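Uncharacterized protein lp_2219 (Lactobacillus plantarum, PDB 3HFQ) is of unknown function but belongs to the seven-bladed beta-propeller lactonase family, so it may act on a sugar-lactone-like substrate. Local coordinates at residues A89-D94 and Q98-A103; D147-P150 and L154-I157; Y167-S170 and Q174-E177; A185-R190 and Q210-K215; Q199-A204 and G221-L226. The protein carries 1 engineered substitution. All coordinates share one frame; numbering follows the deposited sequence.

Contact 1 (A89-D94 and Q98-A103); sequences AYVAVD and QLVYSA
Two first torsions bring Asp-94 and Tyr-101 together: CG of Asp-94 lies opposite its backbone N (chi1 -172°), while the ring of Tyr-101 swings back beside its own N (chi1 -53°). The phenol OH of Tyr-101 then donates to Asp-94 OD2 at 2.5 Å, a short bond that uses the anti lone pair of the carboxylate oxygen. Carboxylate and ring planes are 51° apart, with OD2 near the ring plane at its edge and Asp-94 CB 3.6 Å from Tyr-101 CE2. Arg-97 makes a salt bridge to the same OD2, which should favour the charged carboxylate. These antiparallel strands, 90-94 and 99-103, form the inner hairpin of one propeller blade. A classic beta bulge closes one end, Ala-89 and Tyr-90 both facing Ala-103; the Ala-89 N to Ala-103 O bond is 2.6 Å and the one from Tyr-90 N is weak. At the turn, a G1 bulge sets Gln-98 and Leu-99 against Asp-94. On the face of Val-91, Val-93 and Val-100, Val-91 CG2 meets Val-100 CG1 at 3.6 Å, the two side chains slanting across each other. Val-93 CG2 lies 4.2 Å from Val-100 CG2.

Contact 2 (D147-P150 and L154-I157); sequences DLTP and LAVI
The innermost beta hairpin of a propeller blade, made by strands 143-148 and 154-158, is joined here just before its turn, where Asp-147 pairs with Ala-155 and Leu-148 with Leu-154. Asp-147 and Ala-155 form an antiparallel hydrogen-bonded pair. Ala-155 N gives its hydrogen to Asp-147 O at 2.8 Å, and the return bond from Asp-147 N to Ala-155 O is longer, 3.2 Å. The main side-chain contribution comes from Leu-154. Its CG stands opposite the backbone N (chi1 -172°), and the bend at chi2 of 78° lays CD1 against the backbone of Asp-147, 3.5 Å from Asp-147 C. The same methyl is 4.4 Å from Leu-148 CD2, a looser apolar contact in the non-hydrogen-bonded pair. In a propeller, each blade packs on the next, and this edge strand does so through Asp-147 and Leu-148, which touch Ala-92 and Asp-94 of strand 90-94. The Asp-147 carboxylate divides its work: OD1 accepts from the N of Leu-148 at 2.9 Å through its anti lone pair, while OD2 takes a hydrogen bond from Tyr-90 of the preceding blade. Both oxygens thus have partners, which limits rotation of the group. Thr-149 adds a methyl contact past the end of the strand pair, its CG2 4.0 Å from Ala-155 CB. Its OG1 is turned to the loop, where it bonds to Asp-151 OD1 and to the N of Arg-153.

Contact 3 (Y167-S170 and Q174-E177); sequences YNVS and QLSE
Strands 167-169 and 175-177 run antiparallel at 147°, their axes approaching to 4.4 Å, and Asn-168 and Ser-176 exchange a pair of backbone hydrogen bonds between them. Beyond the last strand pair, Ser-170 and Gln-174 grip each other through three bonds. Ser-170 N donates to Gln-174 O, and Ser-170 OG receives Gln-174 N at 3.1 Å. The hydroxyl in turn donates to Gln-174 OE1 at 2.8 Å, reaching it from above the amide's carbonyl plane, 56° out of it. A bend at chi2 of 97° in Gln-174 brings the amide back toward the serine. This is the outer hairpin of a propeller blade, and strand 175-182 forms the blade's outermost edge. On its apolar face, Val-169 and Leu-175 lie side by side and point the same way, with Val-169 CG2 3.8 Å from Leu-175 CD2. The Tyr-167 ring crosses Leu-175 at about a right angle: CD1 of the leucine sits over one ring face, offset toward the rim, and its CB is 3.8 Å from Tyr-167 CD1. Glu-177 N lies 3.3 Å from that same Tyr-167 CD1. Asn-168, on the other face, bonds through OD1 to Arg-153 and through ND2 to Gln-178.

Contact 4 (A185-R190 and Q210-K215); sequences AGFGPR and QIASLK. With PO4 (phosphate ion), chain C.
Phe-187 reaches across a propeller blade from the loop leading into its innermost strand, 189-194, to the third strand, 210-217. From CB the side chain is sent out with CG opposite the backbone N (chi1 -177°), which carries one flank of the ring, CD2 to CZ, to the other segment. Along it, CD2 meets Gln-210 OE1 at 3.7 Å and CE2 lies 4.0 Å from Gln-210 CB. CZ, at the tip, touches Ala-212 CB at 3.8 Å. The ring and the amide plane of Gln-210 are 42° apart, and no hydrogen bond passes between the segments. Ser-208 OG lies within hydrogen-bonding distance of both Gln-210 OE1 and Phe-187 O, so its single proton must be shared or alternate between them. Within its own segment the ring has Pro-189 CB at its edge, in plane. Arg-190, two residues beyond Gly-188, extends from CG to NE toward a phosphate ion, probably from the crystallisation liquor. His-144 and Arg-259 also bond to this phosphate, and Glu-206 forms a salt bridge with Arg-190. The guanidinium presents its edge to a single phosphate oxygen, Arg-190 NE to O2 at 2.8 Å and Arg-190 NH2 to the same O2 at 2.9 Å.

Contact 5 (Q199-A204 and G221-L226); sequences QYAFLA and GAFTQL
Within one four-stranded propeller blade, strands 200-205 and 222-230 are second and fourth, and strand 210-217 runs between them. Their backbones therefore stay apart, the nearest CA pair being Ala-201 and Phe-223 at 8.6 Å. No hydrogen bond joins the segments, and the contact consists of two apolar touches between side chains that reach past the intervening strand. In the first, Ala-201 CB meets Phe-223 CE1 at 3.7 Å. The methyl group points toward the other segment from its strand, while the phenylalanine brings one ring carbon to it; CG of Phe-223 lies opposite its carbonyl carbon (chi1 -65°), which tips the ring inward across strand 210-217. Leu-214 of that strand also touches Phe-223, and Val-164 and Val-166 of the preceding blade pack against the ring. Face-to-face packing of successive blades of this kind is the usual apolar interior of a beta-propeller, and here Phe-223 contributes to it from the outermost strand. The second touch lies on the other face of the sheet. Leu-226 CD2 sits at the edge of the Tyr-200 ring, in its plane, 3.7 Å from Tyr-200 CE1 and 3.8 Å from Tyr-200 CD1. The two side chains cross at about a right angle, and CD2 is the methyl that meets the CD1-CE1 side of the ring. The phenol ring also has a cation-pi partner in Lys-215, which stands on the strand between the two segments and is itself touched by Leu-226.

How the contacts relate
Contacts 1, 2 and 3 are hairpins whose segments pair through backbone bonds, whereas contact 5 joins strands separated by another and contact 4 sets a loop phenylalanine against a strand. Both rest on side-chain packing without hydrogen bonds between the segments, bound phosphate being the polar feature of contact 4. Contacts 2 and 3 are the inner and outer hairpins of one blade, joined where strands 154-158 and 163-169 lie side by side; contacts 4 and 5 interlock in the next, Ser-213 O pairing with Leu-226 N. Contact 1, in the preceding blade, meets contact 2 through Tyr-101 CD2 and Leu-154 CD1, 3.5 Å apart. Contacts 1, 2 and 4 are buried, contact 5 partly so; contact 3 lies at the surface.

Contact 1 (A89-D94 and Q98-A103)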
# COMPACT_ATOMS: atom_id res chain seq x y z
N ALA A 89 2.53 -1.34 -9.65
CA ALA A 89 1.42 -1.46 -8.70
C ALA A 89 1.69 -0.84 -7.32
O ALA A 89 0.77 -0.69 -6.52
CB ALA A 89 1.05 -2.93 -8.52
N TYR A 90 2.94 -0.49 -7.06
CA TYR A 90 3.33 0.10 -5.78
C TYR A 90 4.48 1.06 -6.03
O TYR A 90 5.26 0.88 -6.96
CB TYR A 90 3.78 -1.00 -4.82
CG TYR A 90 4.01 -0.56 -3.38
CD1 TYR A 90 2.94 -0.46 -2.49
CD2 TYR A 90 5.29 -0.25 -2.91
CE1 TYR A 90 3.14 -0.07 -1.17
CE2 TYR A 90 5.50 0.15 -1.59
CZ TYR A 90 4.42 0.23 -0.72
OH TYR A 90 4.61 0.60 0.59
N VAL A 91 4.58 2.09 -5.19
CA VAL A 91 5.66 3.07 -5.30
C VAL A 91 5.97 3.62 -3.91
O VAL A 91 5.05 3.85 -3.12
CB VAL A 91 5.28 4.23 -6.28
CG1 VAL A 91 4.04 4.96 -5.78
CG2 VAL A 91 6.46 5.18 -6.44
N ALA A 92 7.25 3.80 -3.60
CA ALA A 92 7.66 4.32 -2.29
C ALA A 92 8.89 5.21 -2.41
O ALA A 92 9.64 5.12 -3.38
CB ALA A 92 7.96 3.16 -1.34
N VAL A 93 9.09 6.08 -1.41
CA VAL A 93 10.23 6.99 -1.41
C VAL A 93 11.24 6.68 -0.30
O VAL A 93 10.86 6.38 0.83
CB VAL A 93 9.76 8.47 -1.24
CG1 VAL A 93 10.97 9.39 -1.07
CG2 VAL A 93 8.95 8.91 -2.45
N ASP A 94 12.52 6.74 -0.65
CA ASP A 94 13.62 6.51 0.29
C ASP A 94 14.21 7.91 0.50
O ASP A 94 14.96 8.40 -0.35
CB ASP A 94 14.68 5.60 -0.33
CG ASP A 94 15.76 5.19 0.66
OD1 ASP A 94 16.09 6.00 1.54
OD2 ASP A 94 16.27 4.05 0.54
N GLN A 98 17.48 9.19 -1.34
CA GLN A 98 16.90 9.96 -2.43
C GLN A 98 16.64 9.05 -3.64
O GLN A 98 17.09 9.31 -4.75
CB GLN A 98 17.80 11.13 -2.81
CG GLN A 98 17.73 12.27 -1.80
CD GLN A 98 16.36 12.93 -1.77
OE1 GLN A 98 15.94 13.55 -2.74
NE2 GLN A 98 15.65 12.78 -0.65
N LEU A 99 15.90 7.97 -3.38
CA LEU A 99 15.54 6.99 -4.40
C LEU A 99 14.03 6.74 -4.34
O LEU A 99 13.39 6.99 -3.32
CB LEU A 99 16.26 5.66 -4.15
CG LEU A 99 17.79 5.58 -4.12
CD1 LEU A 99 18.20 4.17 -3.70
CD2 LEU A 99 18.35 5.92 -5.49
N VAL A 100 13.48 6.24 -5.44
CA VAL A 100 12.06 5.88 -5.51
C VAL A 100 12.00 4.42 -5.93
O VAL A 100 12.69 4.02 -6.87
CB VAL A 100 11.29 6.76 -6.54
CG1 VAL A 100 9.93 6.13 -6.86
CG2 VAL A 100 11.07 8.16 -5.96
N TYR A 101 11.21 3.62 -5.22
CA TYR A 101 11.08 2.20 -5.53
C TYR A 101 9.68 1.92 -6.09
O TYR A 101 8.71 2.56 -5.69
CB TYR A 101 11.26 1.35 -4.28
CG TYR A 101 12.53 1.61 -3.50
CD1 TYR A 101 13.78 1.29 -4.03
CD2 TYR A 101 12.47 2.16 -2.22
CE1 TYR A 101 14.95 1.51 -3.30
CE2 TYR A 101 13.63 2.38 -1.49
CZ TYR A 101 14.86 2.06 -2.03
OH TYR A 101 16.01 2.31 -1.30
N SER A 102 9.59 0.97 -7.01
CA SER A 102 8.30 0.60 -7.57
C SER A 102 8.24 -0.91 -7.79
O SER A 102 9.28 -1.55 -8.01
CB SER A 102 8.02 1.34 -8.88
OG SER A 102 9.00 1.07 -9.87
N ALA A 103 7.03 -1.45 -7.71
CA ALA A 103 6.81 -2.88 -7.90
C ALA A 103 5.89 -3.09 -9.09
O ALA A 103 4.87 -2.42 -9.21
CB ALA A 103 6.15 -3.47 -6.65

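Contact 2 (D147-P150 and L154-I157)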
# COMPACT_ATOMS: atom_id res chain seq x y z
N ASP A 147 9.30 -1.72 -0.22
CA ASP A 147 9.48 -0.66 0.76
C ASP A 147 10.57 -1.00 1.78
O ASP A 147 10.96 -2.16 1.92
CB ASP A 147 8.15 -0.35 1.46
CG ASP A 147 7.93 1.14 1.64
OD1 ASP A 147 8.91 1.87 1.89
OD2 ASP A 147 6.77 1.60 1.53
N LEU A 148 11.03 0.02 2.50
CA LEU A 148 12.11 -0.11 3.47
C LEU A 148 11.84 -0.87 4.77
O LEU A 148 10.75 -0.81 5.33
CB LEU A 148 12.64 1.29 3.82
CG LEU A 148 13.22 2.09 2.66
CD1 LEU A 148 13.44 3.53 3.09
CD2 LEU A 148 14.53 1.46 2.20
N THR A 149 12.87 -1.56 5.25
CA THR A 149 12.80 -2.31 6.50
C THR A 149 13.33 -1.36 7.57
O THR A 149 13.88 -0.30 7.25
CB THR A 149 13.71 -3.56 6.48
OG1 THR A 149 15.07 -3.17 6.31
CG2 THR A 149 13.30 -4.50 5.35
N PRO A 150 13.21 -1.73 8.85
CA PRO A 150 13.69 -0.88 9.94
C PRO A 150 15.16 -0.47 9.81
O PRO A 150 15.54 0.63 10.20
CB PRO A 150 13.43 -1.73 11.19
CG PRO A 150 12.19 -2.49 10.80
CD PRO A 150 12.52 -2.92 9.39
N LEU A 154 15.56 -3.38 1.70
CA LEU A 154 14.29 -3.29 0.97
C LEU A 154 13.54 -4.61 0.95
O LEU A 154 14.05 -5.62 0.49
CB LEU A 154 14.53 -2.83 -0.47
CG LEU A 154 13.27 -2.50 -1.29
CD1 LEU A 154 12.77 -1.12 -0.88
CD2 LEU A 154 13.58 -2.53 -2.79
N ALA A 155 12.32 -4.59 1.47
CA ALA A 155 11.48 -5.78 1.49
C ALA A 155 10.70 -5.77 0.18
O ALA A 155 10.05 -4.78 -0.15
CB ALA A 155 10.53 -5.74 2.67
N VAL A 156 10.78 -6.87 -0.56
CA VAL A 156 10.10 -7.01 -1.85
C VAL A 156 9.22 -8.26 -1.81
O VAL A 156 9.71 -9.36 -1.61
CB VAL A 156 11.14 -7.11 -2.99
CG1 VAL A 156 10.45 -7.29 -4.34
CG2 VAL A 156 12.01 -5.85 -3.01
N ILE A 157 7.92 -8.07 -2.01
CA ILE A 157 6.97 -9.18 -1.93
C ILE A 157 6.49 -9.71 -3.28
O ILE A 157 6.01 -8.95 -4.11
CB ILE A 157 5.74 -8.77 -1.11
CG1 ILE A 157 6.19 -8.26 0.27
CG2 ILE A 157 4.78 -9.94 -0.96
CD1 ILE A 157 5.07 -7.65 1.09

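Contact 3 (Y167-S170 and Q174-E177)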
# COMPACT_ATOMS: atom_id res chain seq x y z
N TYR A 167 16.31 -7.12 0.20
CA TYR A 167 17.46 -6.70 -0.60
C TYR A 167 18.23 -5.57 0.06
O TYR A 167 17.65 -4.70 0.71
CB TYR A 167 17.01 -6.16 -1.96
CG TYR A 167 16.51 -7.18 -2.95
CD1 TYR A 167 17.40 -7.84 -3.80
CD2 TYR A 167 15.15 -7.44 -3.08
CE1 TYR A 167 16.94 -8.75 -4.75
CE2 TYR A 167 14.68 -8.35 -4.02
CZ TYR A 167 15.58 -8.99 -4.86
OH TYR A 167 15.12 -9.88 -5.80
N ASN A 168 19.55 -5.56 -0.13
CA ASN A 168 20.37 -4.48 0.38
C ASN A 168 20.36 -3.47 -0.76
O ASN A 168 20.29 -3.86 -1.93
CB ASN A 168 21.79 -4.96 0.66
CG ASN A 168 21.85 -5.90 1.84
OD1 ASN A 168 21.27 -5.62 2.89
ND2 ASN A 168 22.55 -7.02 1.69
N VAL A 169 20.41 -2.19 -0.44
CA VAL A 169 20.38 -1.15 -1.46
C VAL A 169 21.67 -0.35 -1.47
O VAL A 169 22.16 0.05 -0.41
CB VAL A 169 19.21 -0.17 -1.21
CG1 VAL A 169 19.02 0.74 -2.41
CG2 VAL A 169 17.93 -0.94 -0.92
N SER A 170 22.22 -0.11 -2.66
CA SER A 170 23.44 0.67 -2.78
C SER A 170 23.07 2.14 -2.97
O SER A 170 21.93 2.45 -3.32
CB SER A 170 24.27 0.19 -3.98
OG SER A 170 23.64 0.55 -5.20
N GLN A 174 21.00 0.28 -6.71
CA GLN A 174 20.87 -1.11 -7.16
C GLN A 174 20.53 -2.00 -5.97
O GLN A 174 20.86 -1.67 -4.83
CB GLN A 174 22.16 -1.63 -7.80
CG GLN A 174 22.58 -0.93 -9.07
CD GLN A 174 23.61 0.14 -8.81
OE1 GLN A 174 24.41 0.03 -7.88
NE2 GLN A 174 23.63 1.17 -9.65
N LEU A 175 19.89 -3.13 -6.25
CA LEU A 175 19.52 -4.06 -5.20
C LEU A 175 20.38 -5.31 -5.27
O LEU A 175 20.86 -5.68 -6.34
CB LEU A 175 18.05 -4.47 -5.35
CG LEU A 175 17.00 -3.35 -5.49
CD1 LEU A 175 15.62 -3.97 -5.60
CD2 LEU A 175 17.07 -2.42 -4.29
N SER A 176 20.59 -5.95 -4.12
CA SER A 176 21.37 -7.18 -4.04
C SER A 176 20.72 -8.01 -2.94
O SER A 176 20.54 -7.52 -1.82
CB SER A 176 22.83 -6.88 -3.71
OG SER A 176 23.64 -8.00 -4.00
N GLU A 177 20.35 -9.25 -3.25
CA GLU A 177 19.65 -10.11 -2.29
C GLU A 177 20.36 -10.39 -0.96
O GLU A 177 21.57 -10.58 -0.91
CB GLU A 177 19.26 -11.44 -2.94
CG GLU A 177 20.40 -12.45 -3.06
CD GLU A 177 21.24 -12.27 -4.30
OE1 GLU A 177 21.17 -11.19 -4.93
OE2 GLU A 177 21.99 -13.21 -4.65

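Contact 4 (A185-R190 and Q210-K215)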
# COMPACT_ATOMS: atom_id res chain seq x y z
N ALA A 185 2.47 -22.60 0.09
CA ALA A 185 1.93 -22.46 -1.26
C ALA A 185 0.49 -21.94 -1.27
O ALA A 185 -0.39 -22.49 -0.60
CB ALA A 185 2.01 -23.80 -1.99
N GLY A 186 0.25 -20.88 -2.04
CA GLY A 186 -1.08 -20.32 -2.14
C GLY A 186 -1.38 -19.19 -1.17
O GLY A 186 -2.49 -18.64 -1.17
N PHE A 187 -0.41 -18.84 -0.34
CA PHE A 187 -0.59 -17.76 0.63
C PHE A 187 -0.87 -16.45 -0.10
O PHE A 187 -1.75 -15.68 0.31
CB PHE A 187 0.66 -17.62 1.50
CG PHE A 187 0.54 -16.58 2.59
CD1 PHE A 187 1.02 -15.29 2.40
CD2 PHE A 187 -0.06 -16.90 3.81
CE1 PHE A 187 0.91 -14.32 3.40
CE2 PHE A 187 -0.19 -15.94 4.82
CZ PHE A 187 0.30 -14.65 4.61
N GLY A 188 -0.14 -16.21 -1.19
CA GLY A 188 -0.32 -15.00 -1.97
C GLY A 188 -0.01 -13.72 -1.21
O GLY A 188 -0.88 -12.86 -1.09
N PRO A 189 1.22 -13.56 -0.71
CA PRO A 189 1.63 -12.37 0.05
C PRO A 189 1.51 -11.11 -0.81
O PRO A 189 1.86 -11.12 -1.98
CB PRO A 189 3.07 -12.69 0.44
CG PRO A 189 3.55 -13.48 -0.75
CD PRO A 189 2.39 -14.42 -1.00
N ARG A 190 1.05 -10.02 -0.20
CA ARG A 190 0.85 -8.78 -0.95
C ARG A 190 1.58 -7.57 -0.38
O ARG A 190 2.47 -7.02 -1.03
CB ARG A 190 -0.66 -8.49 -1.03
CG ARG A 190 -1.06 -7.39 -2.01
CD ARG A 190 -2.58 -7.21 -1.97
NE ARG A 190 -3.07 -6.26 -2.97
CZ ARG A 190 -3.09 -4.94 -2.81
NH1 ARG A 190 -2.65 -4.38 -1.69
NH2 ARG A 190 -3.57 -4.17 -3.78
N GLN A 210 -5.36 -14.13 4.87
CA GLN A 210 -4.68 -14.38 6.13
C GLN A 210 -3.62 -13.32 6.42
O GLN A 210 -3.24 -12.56 5.53
CB GLN A 210 -3.97 -15.74 6.09
CG GLN A 210 -4.86 -16.94 5.93
CD GLN A 210 -4.06 -18.23 5.81
OE1 GLN A 210 -3.22 -18.37 4.93
NE2 GLN A 210 -4.32 -19.17 6.71
N ILE A 211 -3.16 -13.28 7.66
CA ILE A 211 -2.09 -12.37 8.04
C ILE A 211 -1.05 -13.22 8.76
O ILE A 211 -1.39 -14.01 9.64
CB ILE A 211 -2.54 -11.25 9.00
CG1 ILE A 211 -3.48 -10.28 8.29
CG2 ILE A 211 -1.30 -10.48 9.50
CD1 ILE A 211 -3.97 -9.14 9.17
N ALA A 212 0.20 -13.07 8.36
CA ALA A 212 1.28 -13.82 8.99
C ALA A 212 2.07 -12.86 9.87
O ALA A 212 2.43 -11.77 9.42
CB ALA A 212 2.18 -14.43 7.93
N SER A 213 2.31 -13.24 11.12
CA SER A 213 3.12 -12.41 11.99
C SER A 213 4.54 -12.91 11.78
O SER A 213 4.78 -14.12 11.78
CB SER A 213 2.72 -12.58 13.47
OG SER A 213 1.50 -11.92 13.76
N LEU A 214 5.48 -11.98 11.59
CA LEU A 214 6.88 -12.36 11.36
C LEU A 214 7.81 -11.63 12.32
O LEU A 214 7.55 -10.49 12.70
CB LEU A 214 7.30 -11.99 9.94
CG LEU A 214 6.37 -12.34 8.77
CD1 LEU A 214 6.88 -11.65 7.51
CD2 LEU A 214 6.30 -13.85 8.59
N LYS A 215 8.89 -12.30 12.70
CA LYS A 215 9.90 -11.70 13.56
C LYS A 215 11.02 -11.30 12.60
O LYS A 215 11.43 -12.11 11.76
CB LYS A 215 10.43 -12.71 14.58
CG LYS A 215 11.55 -12.17 15.47
CD LYS A 215 11.01 -11.19 16.51
CE LYS A 215 12.14 -10.51 17.29
NZ LYS A 215 12.95 -9.61 16.42
P PO4 C . -4.11 -7.14 -6.74
O1 PO4 C . -5.43 -7.53 -7.50
O2 PO4 C . -4.47 -6.48 -5.36
O3 PO4 C . -3.23 -8.44 -6.50
O4 PO4 C . -3.29 -6.11 -7.61

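Contact 5 (Q199-A204 and G221-L226)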
# COMPACT_ATOMS: atom_id res chain seq x y z
N GLN A 199 11.00 -4.89 15.33
CA GLN A 199 11.21 -6.30 15.63
C GLN A 199 10.24 -7.24 14.93
O GLN A 199 10.56 -8.41 14.70
CB GLN A 199 11.12 -6.52 17.14
CG GLN A 199 12.19 -5.79 17.94
CD GLN A 199 13.55 -6.45 17.82
OE1 GLN A 199 13.73 -7.59 18.24
NE2 GLN A 199 14.50 -5.73 17.23
N TYR A 200 9.05 -6.74 14.59
CA TYR A 200 8.02 -7.55 13.95
C TYR A 200 7.46 -6.94 12.68
O TYR A 200 7.49 -5.73 12.48
CB TYR A 200 6.86 -7.77 14.93
CG TYR A 200 7.26 -8.45 16.22
CD1 TYR A 200 7.28 -9.84 16.32
CD2 TYR A 200 7.68 -7.70 17.32
CE1 TYR A 200 7.70 -10.47 17.49
CE2 TYR A 200 8.10 -8.32 18.49
CZ TYR A 200 8.11 -9.71 18.57
OH TYR A 200 8.55 -10.33 19.72
N ALA A 201 6.95 -7.81 11.81
CA ALA A 201 6.33 -7.37 10.57
C ALA A 201 5.05 -8.19 10.42
O ALA A 201 5.00 -9.35 10.84
CB ALA A 201 7.25 -7.62 9.37
N PHE A 202 4.03 -7.59 9.84
CA PHE A 202 2.76 -8.27 9.65
C PHE A 202 2.51 -8.29 8.15
O PHE A 202 2.45 -7.25 7.51
CB PHE A 202 1.67 -7.52 10.42
CG PHE A 202 1.99 -7.37 11.88
CD1 PHE A 202 1.78 -8.43 12.76
CD2 PHE A 202 2.59 -6.21 12.36
CE1 PHE A 202 2.17 -8.34 14.10
CE2 PHE A 202 2.98 -6.11 13.69
CZ PHE A 202 2.77 -7.18 14.56
N LEU A 203 2.39 -9.50 7.62
CA LEU A 203 2.24 -9.71 6.18
C LEU A 203 0.83 -10.12 5.77
O LEU A 203 0.27 -11.09 6.27
CB LEU A 203 3.23 -10.79 5.75
CG LEU A 203 3.23 -11.32 4.32
CD1 LEU A 203 3.81 -10.28 3.37
CD2 LEU A 203 4.05 -12.60 4.27
N ALA A 204 0.26 -9.37 4.83
CA ALA A 204 -1.09 -9.68 4.37
C ALA A 204 -1.04 -10.69 3.23
O ALA A 204 -0.28 -10.52 2.27
CB ALA A 204 -1.79 -8.41 3.92
N GLY A 221 18.91 -9.65 8.57
CA GLY A 221 18.10 -9.09 7.50
C GLY A 221 17.13 -10.15 7.03
O GLY A 221 16.76 -10.19 5.85
N ALA A 222 16.70 -11.02 7.94
CA ALA A 222 15.78 -12.10 7.61
C ALA A 222 14.59 -12.21 8.56
O ALA A 222 14.57 -11.61 9.64
CB ALA A 222 16.53 -13.43 7.56
N PHE A 223 13.61 -13.01 8.15
CA PHE A 223 12.38 -13.22 8.90
C PHE A 223 12.21 -14.65 9.41
O PHE A 223 12.86 -15.58 8.93
CB PHE A 223 11.16 -12.95 8.01
CG PHE A 223 11.02 -11.53 7.55
CD1 PHE A 223 10.50 -10.56 8.41
CD2 PHE A 223 11.33 -11.17 6.25
CE1 PHE A 223 10.28 -9.26 7.96
CE2 PHE A 223 11.12 -9.87 5.79
CZ PHE A 223 10.60 -8.92 6.65
N THR A 224 11.30 -14.79 10.36
CA THR A 224 10.92 -16.07 10.94
C THR A 224 9.40 -15.96 11.10
O THR A 224 8.92 -15.02 11.75
CB THR A 224 11.55 -16.31 12.33
OG1 THR A 224 12.97 -16.44 12.20
CG2 THR A 224 11.00 -17.60 12.95
N GLN A 225 8.65 -16.88 10.50
CA GLN A 225 7.20 -16.83 10.61
C GLN A 225 6.78 -17.24 12.02
O GLN A 225 7.23 -18.28 12.52
CB GLN A 225 6.55 -17.78 9.59
CG GLN A 225 5.03 -17.74 9.61
CD GLN A 225 4.41 -18.71 8.63
OE1 GLN A 225 4.63 -18.61 7.43
NE2 GLN A 225 3.63 -19.65 9.15
N LEU A 226 5.94 -16.44 12.66
CA LEU A 226 5.49 -16.72 14.02
C LEU A 226 4.12 -17.39 14.13
O LEU A 226 3.95 -18.35 14.88
CB LEU A 226 5.47 -15.43 14.84
CG LEU A 226 6.75 -15.00 15.57
CD1 LEU A 226 7.99 -15.63 14.95
CD2 LEU A 226 6.81 -13.49 15.57